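Local coordinates for fatty acid-binding protein homolog (Ascaris suum, PDB 6I8X) that binds fatty acids inside an extracellular beta-barrel and may sequester toxic fatty acids and their peroxidation products or help maintain the lipid layer of the eggshell, at residues L14-L19 with G46-F51; L131-S136 with R144-Q149. All coordinates share one frame; numbering follows the deposited sequence.

Contact 1 of 2, residues L14-L19 with G46-F51. With VCA (vaccenic acid), chain C; TAM (tris(hydroxyethyl)aminomethane), chain K; EDO (1,2-ethanediol), chain G.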
loop_
_atom_site.group_PDB
_atom_site.type_symbol
_atom_site.label_atom_id
_atom_site.label_comp_id
_atom_site.label_asym_id
_atom_site.label_seq_id
_atom_site.Cartn_x
_atom_site.Cartn_y
_atom_site.Cartn_z
ATOM N N LEU A 14 -8.434 9.099 0.173
ATOM C CA LEU A 14 -8.142 9.743 1.444
ATOM C C LEU A 14 -8.978 9.170 2.566
ATOM O O LEU A 14 -10.168 8.887 2.380
ATOM C CB LEU A 14 -8.337 11.274 1.377
ATOM C CG LEU A 14 -7.329 12.060 0.519
ATOM C CD1 LEU A 14 -7.638 13.562 0.566
ATOM C CD2 LEU A 14 -5.881 11.811 0.966
ATOM N N GLY A 15 -8.349 9.031 3.727
ATOM C CA GLY A 15 -9.022 8.556 4.922
ATOM C C GLY A 15 -8.391 7.351 5.580
ATOM O O GLY A 15 -7.242 7.013 5.309
ATOM N N THR A 16 -9.172 6.714 6.441
ATOM C CA THR A 16 -8.855 5.526 7.238
ATOM C C THR A 16 -9.634 4.335 6.685
ATOM O O THR A 16 -10.847 4.413 6.504
ATOM C CB THR A 16 -9.193 5.767 8.721
ATOM O OG1 THR A 16 -8.471 6.914 9.162
ATOM C CG2 THR A 16 -8.834 4.558 9.604
ATOM N N PHE A 17 -8.937 3.224 6.494
ATOM C CA PHE A 17 -9.516 2.004 5.938
ATOM C C PHE A 17 -9.074 0.804 6.768
ATOM O O PHE A 17 -7.885 0.571 6.960
ATOM C CB PHE A 17 -9.098 1.858 4.454
ATOM C CG PHE A 17 -9.484 3.008 3.542
ATOM C CD1 PHE A 17 -10.688 2.988 2.840
ATOM C CD2 PHE A 17 -8.608 4.070 3.318
ATOM C CE1 PHE A 17 -11.003 4.000 1.929
ATOM C CE2 PHE A 17 -8.944 5.101 2.431
ATOM C CZ PHE A 17 -10.139 5.060 1.752
ATOM N N LYS A 18 -10.033 0.064 7.280
ATOM C CA LYS A 18 -9.758 -1.101 8.126
ATOM C C LYS A 18 -9.939 -2.425 7.362
ATOM O O LYS A 18 -11.018 -2.687 6.835
ATOM C CB LYS A 18 -10.644 -1.057 9.408
ATOM C CG LYS A 18 -10.413 -2.228 10.368
ATOM C CD LYS A 18 -11.454 -2.298 11.491
ATOM C CE LYS A 18 -12.733 -3.046 11.117
ATOM N NZ LYS A 18 -12.527 -4.523 10.928
ATOM N N LEU A 19 -8.903 -3.290 7.382
ATOM C CA LEU A 19 -8.955 -4.637 6.788
ATOM C C LEU A 19 -10.101 -5.466 7.414
ATOM O O LEU A 19 -10.139 -5.686 8.634
ATOM C CB LEU A 19 -7.603 -5.356 6.947
ATOM C CG LEU A 19 -7.573 -6.842 6.496
ATOM C CD1 LEU A 19 -7.694 -6.978 4.944
ATOM C CD2 LEU A 19 -6.345 -7.526 7.014
ATOM N N GLY A 46 -4.478 -7.732 12.098
ATOM C CA GLY A 46 -5.309 -6.549 11.899
ATOM C C GLY A 46 -4.497 -5.493 11.179
ATOM O O GLY A 46 -3.308 -5.310 11.478
ATOM N N VAL A 47 -5.106 -4.846 10.170
ATOM C CA VAL A 47 -4.462 -3.790 9.373
ATOM C C VAL A 47 -5.414 -2.586 9.226
ATOM O O VAL A 47 -6.607 -2.729 8.933
ATOM C CB VAL A 47 -3.931 -4.279 7.975
ATOM C CG1 VAL A 47 -3.255 -3.153 7.191
ATOM C CG2 VAL A 47 -2.988 -5.484 8.098
ATOM N N THR A 48 -4.871 -1.408 9.473
ATOM C CA THR A 48 -5.543 -0.142 9.300
ATOM C C THR A 48 -4.634 0.711 8.415
ATOM O O THR A 48 -3.472 0.944 8.760
ATOM C CB THR A 48 -5.843 0.546 10.647
ATOM O OG1 THR A 48 -6.834 -0.207 11.342
ATOM C CG2 THR A 48 -6.359 1.957 10.436
ATOM N N LYS A 49 -5.169 1.165 7.286
ATOM C CA LYS A 49 -4.437 2.015 6.355
ATOM C C LYS A 49 -4.939 3.430 6.475
ATOM O O LYS A 49 -6.123 3.648 6.643
ATOM C CB LYS A 49 -4.570 1.500 4.907
ATOM C CG LYS A 49 -3.717 0.264 4.650
ATOM C CD LYS A 49 -3.793 -0.184 3.194
ATOM C CE LYS A 49 -3.072 -1.485 2.973
ATOM N NZ LYS A 49 -1.625 -1.315 2.840
ATOM N N LYS A 50 -4.034 4.392 6.451
ATOM C CA LYS A 50 -4.398 5.807 6.553
ATOM C C LYS A 50 -3.703 6.549 5.470
ATOM O O LYS A 50 -2.512 6.370 5.285
ATOM C CB LYS A 50 -4.049 6.410 7.923
ATOM C CG LYS A 50 -4.852 5.854 9.068
ATOM C CD LYS A 50 -4.529 6.602 10.387
ATOM C CE LYS A 50 -5.420 6.159 11.508
ATOM N NZ LYS A 50 -4.945 6.656 12.829
ATOM N N PHE A 51 -4.456 7.328 4.716
ATOM C CA PHE A 51 -3.958 8.200 3.651
ATOM C C PHE A 51 -4.481 9.593 3.964
ATOM O O PHE A 51 -5.674 9.767 4.216
ATOM C CB PHE A 51 -4.499 7.760 2.280
ATOM C CG PHE A 51 -3.931 6.473 1.730
ATOM C CD1 PHE A 51 -4.512 5.245 2.047
ATOM C CD2 PHE A 51 -2.853 6.490 0.847
ATOM C CE1 PHE A 51 -4.012 4.049 1.502
ATOM C CE2 PHE A 51 -2.347 5.292 0.309
ATOM C CZ PHE A 51 -2.946 4.084 0.619
HETATM O O2 VCA C . -0.018 -3.946 3.208
HETATM C C1 VCA C . -0.651 -4.827 3.950
HETATM O O1 VCA C . -1.800 -4.691 4.297
HETATM C C2 VCA C . 0.170 -6.028 4.325
HETATM C C3 VCA C . -0.059 -6.559 5.737
HETATM C C4 VCA C . 1.039 -7.511 6.183
HETATM C C5 VCA C . 0.805 -8.191 7.516
HETATM C C6 VCA C . 1.328 -7.411 8.705
HETATM C C7 VCA C . 0.907 -8.013 10.031
HETATM C C8 VCA C . 1.717 -9.192 10.547
HETATM C C9 VCA C . 2.986 -8.807 11.281
HETATM C C10 VCA C . 3.839 -10.019 11.671
HETATM C C11 VCA C . 5.309 -9.728 11.727
HETATM C C12 VCA C . 6.090 -9.484 10.690
HETATM C C13 VCA C . 5.664 -9.441 9.250
HETATM C C14 VCA C . 6.831 -9.387 8.264
HETATM C C15 VCA C . 6.419 -9.506 6.805
HETATM C C16 VCA C . 5.452 -8.440 6.306
HETATM C C17 VCA C . 5.136 -8.554 4.827
HETATM C C18 VCA C . 4.468 -7.329 4.262
HETATM C C TAM K . -11.404 12.628 5.068
HETATM C C1 TAM K . -9.943 12.620 5.692
HETATM C C2 TAM K . -11.897 11.108 5.062
HETATM C C3 TAM K . -12.519 13.566 5.739
HETATM C C4 TAM K . -8.933 13.536 5.034
HETATM C C5 TAM K . -11.994 10.495 6.444
HETATM C C6 TAM K . -12.004 14.578 6.733
HETATM N N TAM K . -11.134 13.127 3.706
HETATM O O4 TAM K . -7.688 13.422 5.684
HETATM O O5 TAM K . -12.060 9.035 6.451
HETATM O O6 TAM K . -13.063 15.396 7.175
HETATM C C1 EDO G . -6.769 1.519 14.494
HETATM O O1 EDO G . -5.925 0.376 14.489
HETATM C C2 EDO G . -8.269 1.170 14.645
HETATM O O2 EDO G . -8.976 1.346 13.410
HETATM O O HOH W 1 -8.280 -5.277 10.586
#

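Contact 2 of 2, residues L131-S136 with R144-Q149. With VCA (vaccenic acid), chain C; TAM (tris(hydroxyethyl)aminomethane), chain K.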
loop_
_atom_site.group_PDB
_atom_site.type_symbol
_atom_site.label_atom_id
_atom_site.label_comp_id
_atom_site.label_asym_id
_atom_site.label_seq_id
_atom_site.Cartn_x
_atom_site.Cartn_y
_atom_site.Cartn_z
ATOM N N LEU A 131 -11.979 0.016 -0.009
ATOM C CA LEU A 131 -10.716 0.196 -0.693
ATOM C C LEU A 131 -10.277 -1.273 -0.918
ATOM O O LEU A 131 -10.219 -2.054 0.021
ATOM C CB LEU A 131 -9.708 0.940 0.210
ATOM C CG LEU A 131 -8.316 1.210 -0.384
ATOM C CD1 LEU A 131 -8.365 2.300 -1.480
ATOM C CD2 LEU A 131 -7.334 1.566 0.719
ATOM N N VAL A 132 -10.050 -1.649 -2.157
ATOM C CA VAL A 132 -9.639 -2.993 -2.561
ATOM C C VAL A 132 -8.154 -2.921 -2.944
ATOM O O VAL A 132 -7.779 -2.160 -3.830
ATOM C CB VAL A 132 -10.503 -3.522 -3.743
ATOM C CG1 VAL A 132 -10.159 -4.974 -4.071
ATOM C CG2 VAL A 132 -12.004 -3.361 -3.463
ATOM N N MET A 133 -7.326 -3.715 -2.264
ATOM C CA MET A 133 -5.918 -3.821 -2.554
ATOM C C MET A 133 -5.692 -5.116 -3.308
ATOM O O MET A 133 -5.999 -6.173 -2.780
ATOM C CB MET A 133 -5.085 -3.798 -1.283
ATOM C CG MET A 133 -3.597 -3.692 -1.568
ATOM S SD MET A 133 -2.725 -4.002 -0.038
ATOM C CE MET A 133 -1.151 -3.393 -0.435
ATOM N N LYS A 134 -5.127 -5.035 -4.519
ATOM C CA LYS A 134 -4.853 -6.183 -5.382
ATOM C C LYS A 134 -3.357 -6.400 -5.557
ATOM O O LYS A 134 -2.584 -5.454 -5.737
ATOM C CB LYS A 134 -5.532 -6.025 -6.766
ATOM C CG LYS A 134 -7.051 -6.016 -6.709
ATOM C CD LYS A 134 -7.673 -5.920 -8.103
ATOM C CE LYS A 134 -9.184 -5.754 -8.088
ATOM N NZ LYS A 134 -9.902 -6.991 -7.652
ATOM N N MET A 135 -2.958 -7.677 -5.520
ATOM C CA MET A 135 -1.569 -8.112 -5.658
ATOM C C MET A 135 -1.535 -9.379 -6.484
ATOM O O MET A 135 -2.486 -10.162 -6.457
ATOM C CB MET A 135 -0.944 -8.396 -4.283
ATOM C CG MET A 135 -1.127 -7.292 -3.310
ATOM S SD MET A 135 -1.869 -7.844 -1.796
ATOM C CE MET A 135 -0.387 -8.257 -0.848
ATOM N N SER A 136 -0.408 -9.597 -7.173
ATOM C CA SER A 136 -0.165 -10.744 -8.030
ATOM C C SER A 136 1.295 -11.163 -7.979
ATOM O O SER A 136 2.182 -10.307 -8.097
ATOM C CB SER A 136 -0.556 -10.413 -9.468
ATOM O OG SER A 136 -0.830 -11.601 -10.183
ATOM N N ARG A 144 -7.683 -7.755 -1.109
ATOM C CA ARG A 144 -7.843 -7.506 0.334
ATOM C C ARG A 144 -8.781 -6.319 0.405
ATOM O O ARG A 144 -8.556 -5.319 -0.288
ATOM C CB ARG A 144 -6.474 -7.159 0.989
ATOM C CG ARG A 144 -5.368 -8.213 0.810
ATOM C CD ARG A 144 -5.203 -9.078 2.054
ATOM N NE ARG A 144 -4.308 -8.459 3.013
ATOM C CZ ARG A 144 -4.202 -8.796 4.292
ATOM N NH1 ARG A 144 -4.941 -9.780 4.792
ATOM N NH2 ARG A 144 -3.339 -8.172 5.073
ATOM N N TYR A 145 -9.847 -6.445 1.215
ATOM C CA TYR A 145 -10.942 -5.483 1.368
ATOM C C TYR A 145 -10.840 -4.694 2.673
ATOM O O TYR A 145 -10.909 -5.276 3.745
ATOM C CB TYR A 145 -12.318 -6.201 1.199
ATOM C CG TYR A 145 -12.440 -6.888 -0.150
ATOM C CD1 TYR A 145 -11.909 -8.159 -0.360
ATOM C CD2 TYR A 145 -13.007 -6.234 -1.238
ATOM C CE1 TYR A 145 -11.952 -8.765 -1.612
ATOM C CE2 TYR A 145 -13.076 -6.840 -2.491
ATOM C CZ TYR A 145 -12.544 -8.104 -2.674
ATOM O OH TYR A 145 -12.613 -8.711 -3.904
ATOM N N TYR A 146 -10.692 -3.359 2.558
ATOM C CA TYR A 146 -10.556 -2.390 3.669
ATOM C C TYR A 146 -11.753 -1.468 3.671
ATOM O O TYR A 146 -12.010 -0.741 2.700
ATOM C CB TYR A 146 -9.278 -1.535 3.506
ATOM C CG TYR A 146 -7.986 -2.312 3.553
ATOM C CD1 TYR A 146 -7.542 -3.031 2.443
ATOM C CD2 TYR A 146 -7.167 -2.272 4.678
ATOM C CE1 TYR A 146 -6.349 -3.753 2.480
ATOM C CE2 TYR A 146 -5.952 -2.955 4.712
ATOM C CZ TYR A 146 -5.562 -3.717 3.619
ATOM O OH TYR A 146 -4.383 -4.411 3.637
ATOM N N LYS A 147 -12.508 -1.544 4.741
ATOM C CA LYS A 147 -13.734 -0.793 4.945
ATOM C C LYS A 147 -13.378 0.622 5.356
ATOM O O LYS A 147 -12.615 0.805 6.301
ATOM C CB LYS A 147 -14.597 -1.511 6.011
ATOM C CG LYS A 147 -15.940 -0.876 6.330
ATOM C CD LYS A 147 -17.061 -1.395 5.447
ATOM C CE LYS A 147 -18.438 -1.019 5.948
ATOM N NZ LYS A 147 -18.789 0.371 5.585
ATOM N N LYS A 148 -13.890 1.612 4.608
ATOM C CA LYS A 148 -13.722 3.026 4.906
ATOM C C LYS A 148 -14.388 3.309 6.278
ATOM O O LYS A 148 -15.536 2.890 6.535
ATOM C CB LYS A 148 -14.338 3.880 3.767
ATOM C CG LYS A 148 -14.458 5.381 3.993
ATOM C CD LYS A 148 -13.135 6.041 4.172
ATOM C CE LYS A 148 -12.985 7.224 3.265
ATOM N NZ LYS A 148 -13.451 8.494 3.879
ATOM N N GLN A 149 -13.618 3.981 7.170
ATOM C CA GLN A 149 -14.036 4.337 8.534
ATOM C C GLN A 149 -14.341 5.837 8.655
ATOM O O GLN A 149 -14.942 6.217 9.677
ATOM C CB GLN A 149 -12.937 3.948 9.550
ATOM C CG GLN A 149 -12.343 2.535 9.390
ATOM C CD GLN A 149 -13.306 1.510 9.888
ATOM O OE1 GLN A 149 -14.124 0.960 9.141
ATOM N NE2 GLN A 149 -13.253 1.261 11.171
ATOM O OXT GLN A 149 -13.912 6.641 7.792
HETATM O O2 VCA C . -0.018 -3.946 3.208
HETATM C C1 VCA C . -0.651 -4.827 3.950
HETATM O O1 VCA C . -1.800 -4.691 4.297
HETATM C C2 VCA C . 0.170 -6.028 4.325
HETATM C C3 VCA C . -0.059 -6.559 5.737
HETATM C C4 VCA C . 1.039 -7.511 6.183
HETATM C C5 VCA C . 0.805 -8.191 7.516
HETATM C C6 VCA C . 1.328 -7.411 8.705
HETATM C C7 VCA C . 0.907 -8.013 10.031
HETATM C C8 VCA C . 1.717 -9.192 10.547
HETATM C C9 VCA C . 2.986 -8.807 11.281
HETATM C C10 VCA C . 3.839 -10.019 11.671
HETATM C C11 VCA C . 5.309 -9.728 11.727
HETATM C C12 VCA C . 6.090 -9.484 10.690
HETATM C C13 VCA C . 5.664 -9.441 9.250
HETATM C C14 VCA C . 6.831 -9.387 8.264
HETATM C C15 VCA C . 6.419 -9.506 6.805
HETATM C C16 VCA C . 5.452 -8.440 6.306
HETATM C C17 VCA C . 5.136 -8.554 4.827
HETATM C C18 VCA C . 4.468 -7.329 4.262
HETATM C C TAM K . -11.404 12.628 5.068
HETATM C C1 TAM K . -9.943 12.620 5.692
HETATM C C2 TAM K . -11.897 11.108 5.062
HETATM C C3 TAM K . -12.519 13.566 5.739
HETATM C C4 TAM K . -8.933 13.536 5.034
HETATM C C5 TAM K . -11.994 10.495 6.444
HETATM C C6 TAM K . -12.004 14.578 6.733
HETATM N N TAM K . -11.134 13.127 3.706
HETATM O O4 TAM K . -7.688 13.422 5.684
HETATM O O5 TAM K . -12.060 9.035 6.451
HETATM O O6 TAM K . -13.063 15.396 7.175
#

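Contact 1 of 2, residues L14-L19 with G46-F51
Thr16 and Thr48 meet on the outward face of an antiparallel strand pair, methyl against methyl, CG2 to CG2 3.7 Å. In each, OG1 takes the position beside the backbone N (chi1 -57° in Thr16, -69° in Thr48), which leaves CG2 anti to N and brings the methyls together obliquely over the sheet. Lys50 runs alongside Thr16, pointing the same way, its CG 3.8 Å from Thr16 OG1. On the inward face Phe17 CD2 lies 4.4 Å from Phe51 CD1, and Lys49 O sits at the edge of the Phe17 ring. Lys49 keeps an extended chain until its last torsion, where a bend (chi4 -81°) delivers NZ to O2 of vaccenic acid at 3.1 Å; Asn66 and Tyr124 also bond this amine, which fixes its direction. Val47 packs its CB 4.0 Å from Leu19 CB and turns CG1 towards O1 of vaccenic acid. Five backbone hydrogen bonds hold the register, from Gly15 N to Phe51 O (2.8 Å) through Leu19 N to Val47 O, beyond which a water joins Leu19 O to Val47 N. Strands 15-23 and 47-53 are zipped within the barrel wall, flanked by strands 140-148 and 62-68 respectively, with helices 25-31 and 36-43 in their connection.

Contact 2 of 2, residues L131-S136 with R144-Q149
Leu131 and Met133 pair with Tyr146 and Arg144 through four backbone hydrogen bonds, the strand segments running antiparallel at 159° with axes 4.8 Å apart at closest approach. On the inward face the Tyr146 ring carries most of the side-chain contact. Its CG stands anti to its own carbonyl carbon (chi1 -63°), which lays the ring along the neighbouring strand: Leu131 O lies in the ring plane at the edge, 3.7 Å from Tyr146 CD1, and Met133 CB reaches Tyr146 CE1 obliquely at 4.0 Å. Met133 itself is extended throughout, and this carries its CE to 3.9 Å from O2 of vaccenic acid, on the side of the sheet facing the barrel interior. Arg144 instead bends at its second and third torsions, bringing the edge of its guanidinium to the ligand so that NH2 comes 3.7 Å from C3 of the fatty acid, near the guanidinium plane. The NH1 end is engaged by a salt bridge to Asp22, and Phe25 adds a cation-pi contact. On the opposite face Val132 and Tyr145 lie side by side, with both valine methyls on Tyr145 CE2, CG2 at 3.8 Å.

At the chain end Lys148 NZ donates to O5 of the tris(hydroxyethyl)aminomethane molecule at 3.0 Å. Inside the barrel, Tyr146 OH stands 2.7 Å from O1 of vaccenic acid, an approach short enough to suggest a shared proton, while Lys49 NZ of contact 1 bonds O2. Two different groups thus meet the two head-group oxygens, and the nearby Lys49 and Arg144 cations would probably favour a carboxylate, although the proton's place stays open.

Overall arrangement
Contact 1 closes before contact 2 opens along the chain, yet their centres lie only 9 Å apart, because strands 15-23 and 140-148 are neighbours in the one antiparallel sheet. Sheet order 47-53, 15-23, 140-148, 130-137 therefore places first and last strands of the chain side by side. Probable hydrogen bonds from Lys147 N to Lys18 O (2.8 Å) and from Gln149 N to Thr16 O join the two pairs, and Lys49 CE packs on Tyr146 OH. Inward-facing residues of both contacts reach the vaccenic acid head group, as expected for a fatty acid-binding protein barrel, while both also touch the tris(hydroxyethyl)aminomethane molecule near the C-terminus.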